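Local coordinates for fuculose-1-phosphate aldolase (Glaciozyma antarctica, PDB 4XXF), which is a zinc-containing member of the class II aldolase and adducin family, built on the AraD-like fold and assembled from four copies of the chain, at residues K23-A34 and F66-L74; Y122-L133 and L200-D211. All blocks are in the same frame, centred on the assembly; numbering follows the deposited sequence. Where two conformers were deposited one is given.

Contact 1: K23-A34 and F66-L74; sequences KERLVAAIRIFA and FRLMTVSDL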
loop_
_atom_site.group_PDB
_atom_site.type_symbol
_atom_site.label_atom_id
_atom_site.label_comp_id
_atom_site.label_asym_id
_atom_site.label_seq_id
_atom_site.Cartn_x
_atom_site.Cartn_y
_atom_site.Cartn_z
ATOM N N LYS A 23 -5.417 -20.412 -22.407
ATOM C CA LYS A 23 -4.991 -20.912 -21.103
ATOM C C LYS A 23 -3.880 -20.033 -20.524
ATOM O O LYS A 23 -3.916 -19.675 -19.343
ATOM C CB LYS A 23 -4.542 -22.375 -21.203
ATOM C CG LYS A 23 -5.694 -23.353 -21.446
ATOM C CD LYS A 23 -5.241 -24.809 -21.562
ATOM C CE LYS A 23 -4.715 -25.336 -20.233
ATOM N NZ LYS A 23 -4.260 -26.750 -20.370
ATOM N N GLU A 24 -2.904 -19.664 -21.344
ATOM C CA GLU A 24 -1.860 -18.782 -20.844
ATOM C C GLU A 24 -2.453 -17.418 -20.443
ATOM O O GLU A 24 -2.041 -16.818 -19.436
ATOM C CB GLU A 24 -0.752 -18.605 -21.887
ATOM C CG GLU A 24 0.368 -17.678 -21.386
ATOM C CD GLU A 24 1.355 -17.265 -22.460
ATOM O OE1 GLU A 24 1.276 -17.769 -23.600
ATOM O OE2 GLU A 24 2.217 -16.409 -22.165
ATOM N N ARG A 25 -3.420 -16.928 -21.216
ATOM C CA ARG A 25 -4.001 -15.616 -20.959
ATOM C C ARG A 25 -4.799 -15.650 -19.655
ATOM O O ARG A 25 -4.790 -14.672 -18.896
ATOM C CB ARG A 25 -4.886 -15.171 -22.135
ATOM C CG ARG A 25 -5.076 -13.666 -22.269
ATOM C CD ARG A 25 -3.751 -12.989 -22.578
ATOM N NE ARG A 25 -3.884 -11.625 -23.076
ATOM C CZ ARG A 25 -2.841 -10.843 -23.326
ATOM N NH1 ARG A 25 -1.613 -11.310 -23.136
ATOM N NH2 ARG A 25 -3.016 -9.606 -23.766
ATOM N N LEU A 26 -5.498 -16.754 -19.396
ATOM C CA LEU A 26 -6.249 -16.915 -18.153
ATOM C C LEU A 26 -5.305 -16.946 -16.963
ATOM O O LEU A 26 -5.576 -16.315 -15.935
ATOM C CB LEU A 26 -7.101 -18.192 -18.190
ATOM C CG LEU A 26 -7.985 -18.378 -16.957
ATOM C CD1 LEU A 26 -8.971 -17.241 -16.823
ATOM C CD2 LEU A 26 -8.690 -19.705 -16.972
ATOM N N VAL A 27 -4.190 -17.658 -17.091
ATOM C CA VAL A 27 -3.191 -17.669 -16.036
ATOM C C VAL A 27 -2.620 -16.261 -15.810
ATOM O O VAL A 27 -2.480 -15.820 -14.660
ATOM C CB VAL A 27 -2.066 -18.670 -16.359
ATOM C CG1 VAL A 27 -0.934 -18.516 -15.370
ATOM C CG2 VAL A 27 -2.603 -20.084 -16.319
ATOM N N ALA A 28 -2.317 -15.543 -16.888
ATOM C CA ALA A 28 -1.834 -14.170 -16.757
ATOM C C ALA A 28 -2.861 -13.319 -16.014
ATOM O O ALA A 28 -2.508 -12.503 -15.166
ATOM C CB ALA A 28 -1.526 -13.578 -18.121
ATOM N N ALA A 29 -4.138 -13.510 -16.322
ATOM C CA ALA A 29 -5.201 -12.751 -15.662
ATOM C C ALA A 29 -5.252 -13.051 -14.162
ATOM O O ALA A 29 -5.358 -12.137 -13.333
ATOM C CB ALA A 29 -6.544 -13.046 -16.306
ATOM N N ILE A 30 -5.160 -14.326 -13.815
ATOM C CA ILE A 30 -5.153 -14.748 -12.423
ATOM C C ILE A 30 -3.932 -14.161 -11.703
ATOM O O ILE A 30 -4.032 -13.657 -10.570
ATOM C CB ILE A 30 -5.171 -16.268 -12.348
ATOM C CG1 ILE A 30 -6.518 -16.792 -12.869
ATOM C CG2 ILE A 30 -4.907 -16.722 -10.928
ATOM C CD1 ILE A 30 -6.508 -18.275 -13.271
ATOM N N ARG A 31 -2.781 -14.183 -12.373
ATOM C CA ARG A 31 -1.566 -13.578 -11.817
ATOM C C ARG A 31 -1.708 -12.058 -11.629
ATOM O O ARG A 31 -1.181 -11.487 -10.650
ATOM C CB ARG A 31 -0.357 -13.892 -12.706
ATOM C CG ARG A 31 0.096 -15.351 -12.608
ATOM C CD ARG A 31 1.072 -15.550 -11.444
ATOM N NE ARG A 31 1.602 -16.909 -11.429
ATOM C CZ ARG A 31 2.850 -17.229 -11.115
ATOM N NH1 ARG A 31 3.731 -16.288 -10.817
ATOM N NH2 ARG A 31 3.228 -18.494 -11.147
ATOM N N ILE A 32 -2.410 -11.390 -12.541
ATOM C CA ILE A 32 -2.685 -9.966 -12.377
ATOM C C ILE A 32 -3.535 -9.739 -11.130
ATOM O O ILE A 32 -3.264 -8.829 -10.337
ATOM C CB ILE A 32 -3.398 -9.370 -13.624
ATOM C CG1 ILE A 32 -2.417 -9.229 -14.786
ATOM C CG2 ILE A 32 -4.076 -8.035 -13.286
ATOM C CD1 ILE A 32 -3.086 -9.129 -16.149
ATOM N N PHE A 33 -4.571 -10.549 -10.946
ATOM C CA PHE A 33 -5.410 -10.416 -9.746
ATOM C C PHE A 33 -4.576 -10.550 -8.474
ATOM O O PHE A 33 -4.739 -9.754 -7.550
ATOM C CB PHE A 33 -6.552 -11.439 -9.762
ATOM C CG PHE A 33 -7.780 -10.972 -10.508
ATOM C CD1 PHE A 33 -7.674 -10.389 -11.766
ATOM C CD2 PHE A 33 -9.042 -11.113 -9.953
ATOM C CE1 PHE A 33 -8.814 -9.956 -12.469
ATOM C CE2 PHE A 33 -10.176 -10.683 -10.632
ATOM C CZ PHE A 33 -10.068 -10.111 -11.905
ATOM N N ALA A 34 -3.647 -11.494 -8.437
ATOM C CA ALA A 34 -2.767 -11.609 -7.272
ATOM C C ALA A 34 -1.863 -10.395 -7.150
ATOM O O ALA A 34 -1.657 -9.883 -6.042
ATOM C CB ALA A 34 -1.937 -12.863 -7.339
ATOM N N PHE A 66 -3.529 -17.614 -6.255
ATOM C CA PHE A 66 -3.471 -16.943 -7.555
ATOM C C PHE A 66 -2.023 -16.576 -7.917
ATOM O O PHE A 66 -1.629 -16.659 -9.088
ATOM C CB PHE A 66 -4.330 -15.678 -7.564
ATOM C CG PHE A 66 -5.821 -15.916 -7.648
ATOM C CD1 PHE A 66 -6.389 -17.165 -7.435
ATOM C CD2 PHE A 66 -6.653 -14.851 -7.946
ATOM C CE1 PHE A 66 -7.770 -17.336 -7.517
ATOM C CE2 PHE A 66 -8.030 -15.010 -8.030
ATOM C CZ PHE A 66 -8.590 -16.255 -7.812
ATOM N N ARG A 67 -1.234 -16.178 -6.917
ATOM C CA ARG A 67 0.161 -15.784 -7.093
ATOM C C ARG A 67 1.032 -16.897 -7.670
ATOM O O ARG A 67 2.082 -16.620 -8.245
ATOM C CB ARG A 67 0.709 -15.318 -5.728
ATOM C CG ARG A 67 2.216 -15.077 -5.642
ATOM C CD ARG A 67 2.641 -13.939 -6.561
ATOM N NE ARG A 67 4.062 -13.626 -6.442
ATOM C CZ ARG A 67 5.028 -14.306 -7.048
ATOM N NH1 ARG A 67 4.742 -15.358 -7.797
ATOM N NH2 ARG A 67 6.293 -13.933 -6.894
ATOM N N LEU A 68 0.607 -18.148 -7.510
ATOM C CA LEU A 68 1.390 -19.292 -7.967
ATOM C C LEU A 68 0.762 -20.012 -9.156
ATOM O O LEU A 68 1.252 -21.068 -9.556
ATOM C CB LEU A 68 1.585 -20.285 -6.817
ATOM C CG LEU A 68 2.209 -19.658 -5.564
ATOM C CD1 LEU A 68 2.203 -20.661 -4.411
ATOM C CD2 LEU A 68 3.636 -19.153 -5.818
ATOM N N MET A 69 -0.297 -19.447 -9.737
ATOM C CA MET A 69 -1.004 -20.100 -10.840
ATOM C C MET A 69 -0.073 -20.354 -12.017
ATOM O O MET A 69 0.707 -19.483 -12.390
ATOM C CB MET A 69 -2.181 -19.231 -11.288
ATOM C CG MET A 69 -3.213 -19.951 -12.163
ATOM S SD MET A 69 -4.060 -21.308 -11.288
ATOM C CE MET A 69 -4.438 -20.560 -9.695
ATOM N N THR A 70 -0.154 -21.551 -12.597
ATOM C CA THR A 70 0.561 -21.865 -13.836
ATOM C C THR A 70 -0.402 -22.522 -14.807
ATOM O O THR A 70 -1.469 -22.991 -14.412
ATOM C CB THR A 70 1.774 -22.809 -13.630
ATOM O OG1 THR A 70 1.309 -24.132 -13.345
ATOM C CG2 THR A 70 2.673 -22.320 -12.498
ATOM N N VAL A 71 -0.012 -22.551 -16.075
ATOM C CA VAL A 71 -0.840 -23.163 -17.107
ATOM C C VAL A 71 -1.186 -24.624 -16.773
ATOM O O VAL A 71 -2.328 -25.053 -16.963
ATOM C CB VAL A 71 -0.146 -23.058 -18.490
ATOM C CG1 VAL A 71 -0.806 -23.977 -19.520
ATOM C CG2 VAL A 71 -0.155 -21.612 -18.959
ATOM N N SER A 72 -0.228 -25.357 -16.208
ATOM C CA SER A 72 -0.422 -26.767 -15.859
ATOM C C SER A 72 -1.440 -26.990 -14.745
ATOM O O SER A 72 -1.948 -28.099 -14.576
ATOM C CB SER A 72 0.914 -27.391 -15.450
ATOM O OG SER A 72 1.768 -27.513 -16.574
ATOM N N ASP A 73 -1.739 -25.943 -13.978
ATOM C CA ASP A 73 -2.693 -26.065 -12.881
ATOM C C ASP A 73 -4.148 -25.969 -13.309
ATOM O O ASP A 73 -5.037 -26.458 -12.604
ATOM C CB ASP A 73 -2.439 -24.974 -11.843
ATOM C CG ASP A 73 -1.103 -25.118 -11.160
ATOM O OD1 ASP A 73 -0.854 -26.184 -10.557
ATOM O OD2 ASP A 73 -0.300 -24.160 -11.224
ATOM N N LEU A 74 -4.408 -25.304 -14.435
ATOM C CA LEU A 74 -5.788 -25.072 -14.854
ATOM C C LEU A 74 -6.529 -26.373 -15.095
ATOM O O LEU A 74 -5.974 -27.320 -15.664
ATOM C CB LEU A 74 -5.848 -24.249 -16.132
ATOM C CG LEU A 74 -5.270 -22.843 -16.078
ATOM C CD1 LEU A 74 -5.567 -22.176 -17.412
ATOM C CD2 LEU A 74 -5.858 -22.038 -14.902
HETATM O O HOH W 1 -3.887 -27.264 -17.491
#
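From Glu24, whose CA lies 5.8 Å from the CA of Val71, to Ala34 beside Arg67, the loop segment 66-74 runs antiparallel to the helical segment 23-34, with a short 3-10 turn at each of its ends. Arg31 makes the direct polar link. Its chain bends at chi2 (-87°), which carries the guanidinium side-on to Met69 O: NE and NH2 both hydrogen-bond to that oxygen, at 2.9 and 3.0 Å, NE in the carbonyl plane on a lone pair, NH2 from above it. Arg67 O sits over the centre of one guanidinium face. Arg31 NH1 and Arg67 NH1, both donors, are 3.3 Å apart, yet each forms a salt bridge with Glu255, whose carboxylate probably offsets their charges. Ile30 CG2 approaches Phe66 CG to 3.5 Å and also touches Met69 CB. Val27 sets one methyl against Met69 O and the other between Val71 and Leu74, and Leu74 CD1 reaches Lys23 O at 3.6 Å. A water bridges Lys23 NZ to the carbonyl oxygens of Val71 and Leu74. Leu26 and Ile30 also touch strand 45-49, and Val27 and Arg31 touch helix 234-256. The contact thus ties helix 15-36, packed against the central sheet of the AraD-like fold, to the connection from strand 56-59 into strand 75-78, outermost of the sheet within this chain.

Contact 2: Y122-L133 and L200-D211; sequences YGKAFSSLGKPL and LEKQCQVQLLAD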
loop_
_atom_site.group_PDB
_atom_site.type_symbol
_atom_site.label_atom_id
_atom_site.label_comp_id
_atom_site.label_asym_id
_atom_site.label_seq_id
_atom_site.Cartn_x
_atom_site.Cartn_y
_atom_site.Cartn_z
ATOM N N TYR A 122 -12.034 -3.212 -2.077
ATOM C CA TYR A 122 -12.854 -2.027 -2.256
ATOM C C TYR A 122 -14.215 -2.380 -2.835
ATOM O O TYR A 122 -15.221 -1.795 -2.448
ATOM C CB TYR A 122 -12.120 -0.989 -3.122
ATOM C CG TYR A 122 -10.825 -0.559 -2.469
ATOM C CD1 TYR A 122 -10.837 0.081 -1.231
ATOM C CD2 TYR A 122 -9.597 -0.833 -3.054
ATOM C CE1 TYR A 122 -9.662 0.450 -0.598
ATOM C CE2 TYR A 122 -8.408 -0.471 -2.427
ATOM C CZ TYR A 122 -8.453 0.171 -1.191
ATOM O OH TYR A 122 -7.292 0.555 -0.559
ATOM N N GLY A 123 -14.264 -3.333 -3.757
ATOM C CA GLY A 123 -15.546 -3.794 -4.275
ATOM C C GLY A 123 -16.393 -4.398 -3.175
ATOM O O GLY A 123 -17.602 -4.176 -3.115
ATOM N N LYS A 124 -15.759 -5.174 -2.311
ATOM C CA LYS A 124 -16.443 -5.763 -1.181
ATOM C C LYS A 124 -16.984 -4.683 -0.234
ATOM O O LYS A 124 -18.168 -4.689 0.128
ATOM C CB LYS A 124 -15.484 -6.720 -0.463
ATOM C CG LYS A 124 -16.010 -7.290 0.812
ATOM C CD LYS A 124 -15.216 -8.515 1.269
ATOM C CE LYS A 124 -13.726 -8.274 1.291
ATOM N NZ LYS A 124 -13.042 -9.470 1.869
ATOM N N ALA A 125 -16.139 -3.733 0.154
ATOM C CA ALA A 125 -16.574 -2.671 1.050
ATOM C C ALA A 125 -17.683 -1.836 0.425
ATOM O O ALA A 125 -18.681 -1.516 1.070
ATOM C CB ALA A 125 -15.396 -1.776 1.442
ATOM N N PHE A 126 -17.524 -1.475 -0.843
ATOM C CA PHE A 126 -18.563 -0.678 -1.476
ATOM C C PHE A 126 -19.877 -1.453 -1.602
ATOM O O PHE A 126 -20.961 -0.895 -1.427
ATOM C CB PHE A 126 -18.111 -0.165 -2.847
ATOM C CG PHE A 126 -19.127 0.734 -3.482
ATOM C CD1 PHE A 126 -19.380 1.979 -2.926
ATOM C CD2 PHE A 126 -19.892 0.315 -4.564
ATOM C CE1 PHE A 126 -20.342 2.814 -3.459
ATOM C CE2 PHE A 126 -20.859 1.151 -5.117
ATOM C CZ PHE A 126 -21.091 2.396 -4.554
ATOM N N SER A 127 -19.771 -2.746 -1.897
ATOM C CA SER A 127 -20.977 -3.565 -2.051
ATOM C C SER A 127 -21.773 -3.678 -0.756
ATOM O O SER A 127 -22.960 -3.996 -0.798
ATOM C CB SER A 127 -20.629 -4.969 -2.554
ATOM O OG SER A 127 -20.173 -5.812 -1.496
ATOM N N SER A 128 -21.142 -3.441 0.394
ATOM C CA SER A 128 -21.862 -3.532 1.658
ATOM C C SER A 128 -22.799 -2.337 1.874
ATOM O O SER A 128 -23.596 -2.335 2.806
ATOM C CB SER A 128 -20.882 -3.654 2.837
ATOM O OG SER A 128 -20.214 -2.433 3.123
ATOM N N LEU A 129 -22.709 -1.328 1.012
ATOM C CA LEU A 129 -23.561 -0.141 1.120
ATOM C C LEU A 129 -24.853 -0.257 0.308
ATOM O O LEU A 129 -25.761 0.541 0.485
ATOM C CB LEU A 129 -22.782 1.102 0.663
ATOM C CG LEU A 129 -21.493 1.419 1.417
ATOM C CD1 LEU A 129 -20.797 2.588 0.729
ATOM C CD2 LEU A 129 -21.763 1.731 2.878
ATOM N N GLY A 130 -24.915 -1.239 -0.588
ATOM C CA GLY A 130 -26.103 -1.442 -1.413
ATOM C C GLY A 130 -26.498 -0.228 -2.238
ATOM O O GLY A 130 -27.681 0.087 -2.379
ATOM N N LYS A 131 -25.492 0.449 -2.778
ATOM C CA LYS A 131 -25.660 1.630 -3.618
ATOM C C LYS A 131 -25.175 1.351 -5.033
ATOM O O LYS A 131 -24.224 0.597 -5.223
ATOM C CB LYS A 131 -24.852 2.803 -3.058
ATOM C CG LYS A 131 -25.292 3.317 -1.715
ATOM C CD LYS A 131 -24.371 4.457 -1.304
ATOM C CE LYS A 131 -24.847 5.113 -0.028
ATOM N NZ LYS A 131 -24.003 6.293 0.300
ATOM N N PRO A 132 -25.806 1.986 -6.034
ATOM C CA PRO A 132 -25.243 1.884 -7.382
ATOM C C PRO A 132 -23.923 2.636 -7.490
ATOM O O PRO A 132 -23.663 3.569 -6.726
ATOM C CB PRO A 132 -26.316 2.532 -8.259
ATOM C CG PRO A 132 -26.993 3.494 -7.359
ATOM C CD PRO A 132 -27.005 2.840 -5.998
ATOM N N LEU A 133 -23.097 2.229 -8.438
ATOM C CA LEU A 133 -21.847 2.928 -8.689
ATOM C C LEU A 133 -22.152 4.331 -9.210
ATOM O O LEU A 133 -22.879 4.483 -10.199
ATOM C CB LEU A 133 -21.008 2.164 -9.700
ATOM C CG LEU A 133 -19.581 2.669 -9.869
ATOM C CD1 LEU A 133 -18.715 2.186 -8.707
ATOM C CD2 LEU A 133 -19.012 2.235 -11.224
ATOM N N LEU A 200 -13.462 -1.354 -12.252
ATOM C CA LEU A 200 -14.570 -1.293 -11.296
ATOM C C LEU A 200 -14.043 -1.283 -9.864
ATOM O O LEU A 200 -14.529 -0.511 -9.038
ATOM C CB LEU A 200 -15.540 -2.462 -11.512
ATOM C CG LEU A 200 -16.827 -2.464 -10.685
ATOM C CD1 LEU A 200 -17.598 -1.170 -10.889
ATOM C CD2 LEU A 200 -17.660 -3.652 -11.096
ATOM N N GLU A 201 -13.040 -2.109 -9.575
ATOM C CA GLU A 201 -12.414 -2.092 -8.256
ATOM C C GLU A 201 -11.841 -0.710 -7.952
ATOM O O GLU A 201 -12.026 -0.179 -6.851
ATOM C CB GLU A 201 -11.324 -3.167 -8.163
ATOM C CG GLU A 201 -10.480 -3.157 -6.862
ATOM C CD GLU A 201 -11.214 -3.591 -5.609
ATOM O OE1 GLU A 201 -12.399 -3.999 -5.691
ATOM O OE2 GLU A 201 -10.569 -3.544 -4.539
ATOM N N LYS A 202 -11.182 -0.108 -8.940
ATOM C CA LYS A 202 -10.635 1.235 -8.755
ATOM C C LYS A 202 -11.732 2.262 -8.509
ATOM O O LYS A 202 -11.598 3.105 -7.610
ATOM C CB LYS A 202 -9.793 1.645 -9.966
ATOM C CG LYS A 202 -9.170 3.046 -9.856
ATOM C CD LYS A 202 -8.283 3.239 -8.632
ATOM C CE LYS A 202 -7.057 2.332 -8.654
ATOM N NZ LYS A 202 -6.188 2.554 -7.461
ATOM N N GLN A 203 -12.831 2.219 -9.265
ATOM C CA GLN A 203 -13.856 3.221 -9.043
ATOM C C GLN A 203 -14.558 3.008 -7.696
ATOM O O GLN A 203 -14.971 3.981 -7.066
ATOM C CB GLN A 203 -14.868 3.249 -10.184
ATOM C CG GLN A 203 -15.859 4.410 -10.050
ATOM C CD GLN A 203 -15.212 5.786 -10.019
ATOM O OE1 GLN A 203 -14.179 6.020 -10.635
ATOM N NE2 GLN A 203 -15.836 6.706 -9.307
ATOM N N CYS A 204 -14.686 1.760 -7.238
ATOM C CA CYS A 204 -15.214 1.542 -5.892
ATOM C C CYS A 204 -14.293 2.178 -4.846
ATOM O O CYS A 204 -14.766 2.808 -3.904
ATOM C CB CYS A 204 -15.375 0.051 -5.608
ATOM S SG CYS A 204 -16.744 -0.738 -6.467
ATOM N N GLN A 205 -12.983 2.016 -5.026
ATOM C CA GLN A 205 -12.007 2.650 -4.155
ATOM C C GLN A 205 -12.169 4.164 -4.149
ATOM O O GLN A 205 -12.166 4.803 -3.090
ATOM C CB GLN A 205 -10.595 2.273 -4.598
ATOM C CG GLN A 205 -9.492 2.816 -3.688
ATOM C CD GLN A 205 -8.117 2.543 -4.240
ATOM O OE1 GLN A 205 -7.971 2.014 -5.349
ATOM N NE2 GLN A 205 -7.090 2.882 -3.464
ATOM N N VAL A 206 -12.313 4.729 -5.342
ATOM C CA VAL A 206 -12.486 6.163 -5.519
ATOM C C VAL A 206 -13.767 6.650 -4.832
ATOM O O VAL A 206 -13.753 7.668 -4.135
ATOM C CB VAL A 206 -12.501 6.520 -7.023
ATOM C CG1 VAL A 206 -13.068 7.902 -7.249
ATOM C CG2 VAL A 206 -11.088 6.398 -7.603
ATOM N N GLN A 207 -14.867 5.928 -5.000
ATOM C CA GLN A 207 -16.114 6.355 -4.382
ATOM C C GLN A 207 -16.028 6.292 -2.854
ATOM O O GLN A 207 -16.533 7.189 -2.181
ATOM C CB GLN A 207 -17.308 5.524 -4.872
ATOM C CG GLN A 207 -18.625 5.982 -4.206
ATOM C CD GLN A 207 -19.879 5.698 -5.002
ATOM O OE1 GLN A 207 -19.841 5.161 -6.119
ATOM N NE2 GLN A 207 -21.010 6.051 -4.415
ATOM N N LEU A 208 -15.399 5.250 -2.308
ATOM C CA LEU A 208 -15.238 5.153 -0.849
ATOM C C LEU A 208 -14.413 6.333 -0.315
ATOM O O LEU A 208 -14.736 6.913 0.724
ATOM C CB LEU A 208 -14.591 3.818 -0.458
ATOM C CG LEU A 208 -15.474 2.592 -0.700
ATOM C CD1 LEU A 208 -14.643 1.317 -0.713
ATOM C CD2 LEU A 208 -16.598 2.513 0.335
ATOM N N LEU A 209 -13.353 6.698 -1.032
ATOM C CA LEU A 209 -12.513 7.850 -0.658
ATOM C C LEU A 209 -13.293 9.159 -0.696
ATOM O O LEU A 209 -13.284 9.946 0.246
ATOM C CB LEU A 209 -11.313 7.971 -1.595
ATOM C CG LEU A 209 -10.169 6.979 -1.380
ATOM C CD1 LEU A 209 -9.285 6.912 -2.618
ATOM C CD2 LEU A 209 -9.343 7.384 -0.155
ATOM N N ALA A 210 -13.978 9.394 -1.808
ATOM C CA ALA A 210 -14.659 10.657 -2.022
ATOM C C ALA A 210 -15.886 10.797 -1.121
ATOM O O ALA A 210 -16.112 11.866 -0.546
ATOM C CB ALA A 210 -15.049 10.800 -3.497
ATOM N N ASP A 211 -16.674 9.733 -0.986
ATOM C CA ASP A 211 -17.887 9.815 -0.179
ATOM C C ASP A 211 -17.550 10.026 1.291
ATOM O O ASP A 211 -18.304 10.685 2.010
ATOM C CB ASP A 211 -18.751 8.559 -0.341
ATOM C CG ASP A 211 -19.559 8.538 -1.639
ATOM O OD1 ASP A 211 -19.417 9.437 -2.497
ATOM O OD2 ASP A 211 -20.346 7.582 -1.809
HETATM O O HOH W 2 -21.358 6.143 0.210
HETATM O O HOH W 3 -22.989 8.363 -2.148
HETATM O O HOH W 4 -23.929 5.905 -5.433
#
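Tyr122 and Gly123 bring the short helix 122-127 against helix 200-211 with axes 8.2 Å apart at closest approach and crossing at 53°, a helix-helix packing within the AraD-like fold. The carboxylate of Glu201 takes two successive backbone N-H groups near the start of the short helix: Tyr122 N meets OE2 at 2.9 Å and Gly123 N meets OE1 at 2.8 Å, each on the syn side but out of the carboxylate plane. OE1 also accepts from Ser120 OG, so this carboxylate is held by at least three donors. Beside it, Gln205 lies flat on the tyrosine. With CG anti to the backbone N and the chain extended beyond it, CG sits 3.5 Å from the Tyr122 ring centroid, almost on the ring normal, and the amide stacks with its plane 3° from that of the ring. Lys202 NZ donates to Gln205 OE1, which helps fix the amide.

The middle of the interface is apolar. Cys204 SG approaches Phe126 CD2 obliquely at 3.8 Å, a sulfur-aromatic contact, and Leu208 CD1 fits between Tyr122 O and Ala125 CB. Leu133, returning after the turn at Ser127-Gly130, sets CD2 against Leu200 CD1 and CD1 against Gln203 CG. Ile177 of strand 175-178 touches both Phe126 and Leu133, and a second subunit packs on Leu208 and Leu129. Further along the helix, Gln207 turns its amide 48° to the Phe126 ring, with CD 3.3 Å from CE1. Gln207 OE1 accepts from Ala134 N, while NE2 donates to Asp211 OD2 at 3.1 Å and to a water held by Pro132 O.

Contact 1 closes before contact 2 opens along the chain, and their centres lie 26 Å apart, nearest atoms about 8 Å. The mixed sheet relates them: helix 15-36 of contact 1 packs on strand 45-49, whereas the residues of contact 2 rest on strands 175-178 and 182-187. Helix 190-213 spans the distance: Ile190 and Val194 meet Ala29, and later turns form contact 2. Both contacts also reach a second subunit, and contact 2 a third. His117 and His119 come just before helix 121-127, and the third zinc ligand, His181, is hydrogen-bonded through its N to Ser127 OG. The Phe66 side chain and Gly123 lie about 10 and 11 Å from a zinc ion, so neither contact forms the site.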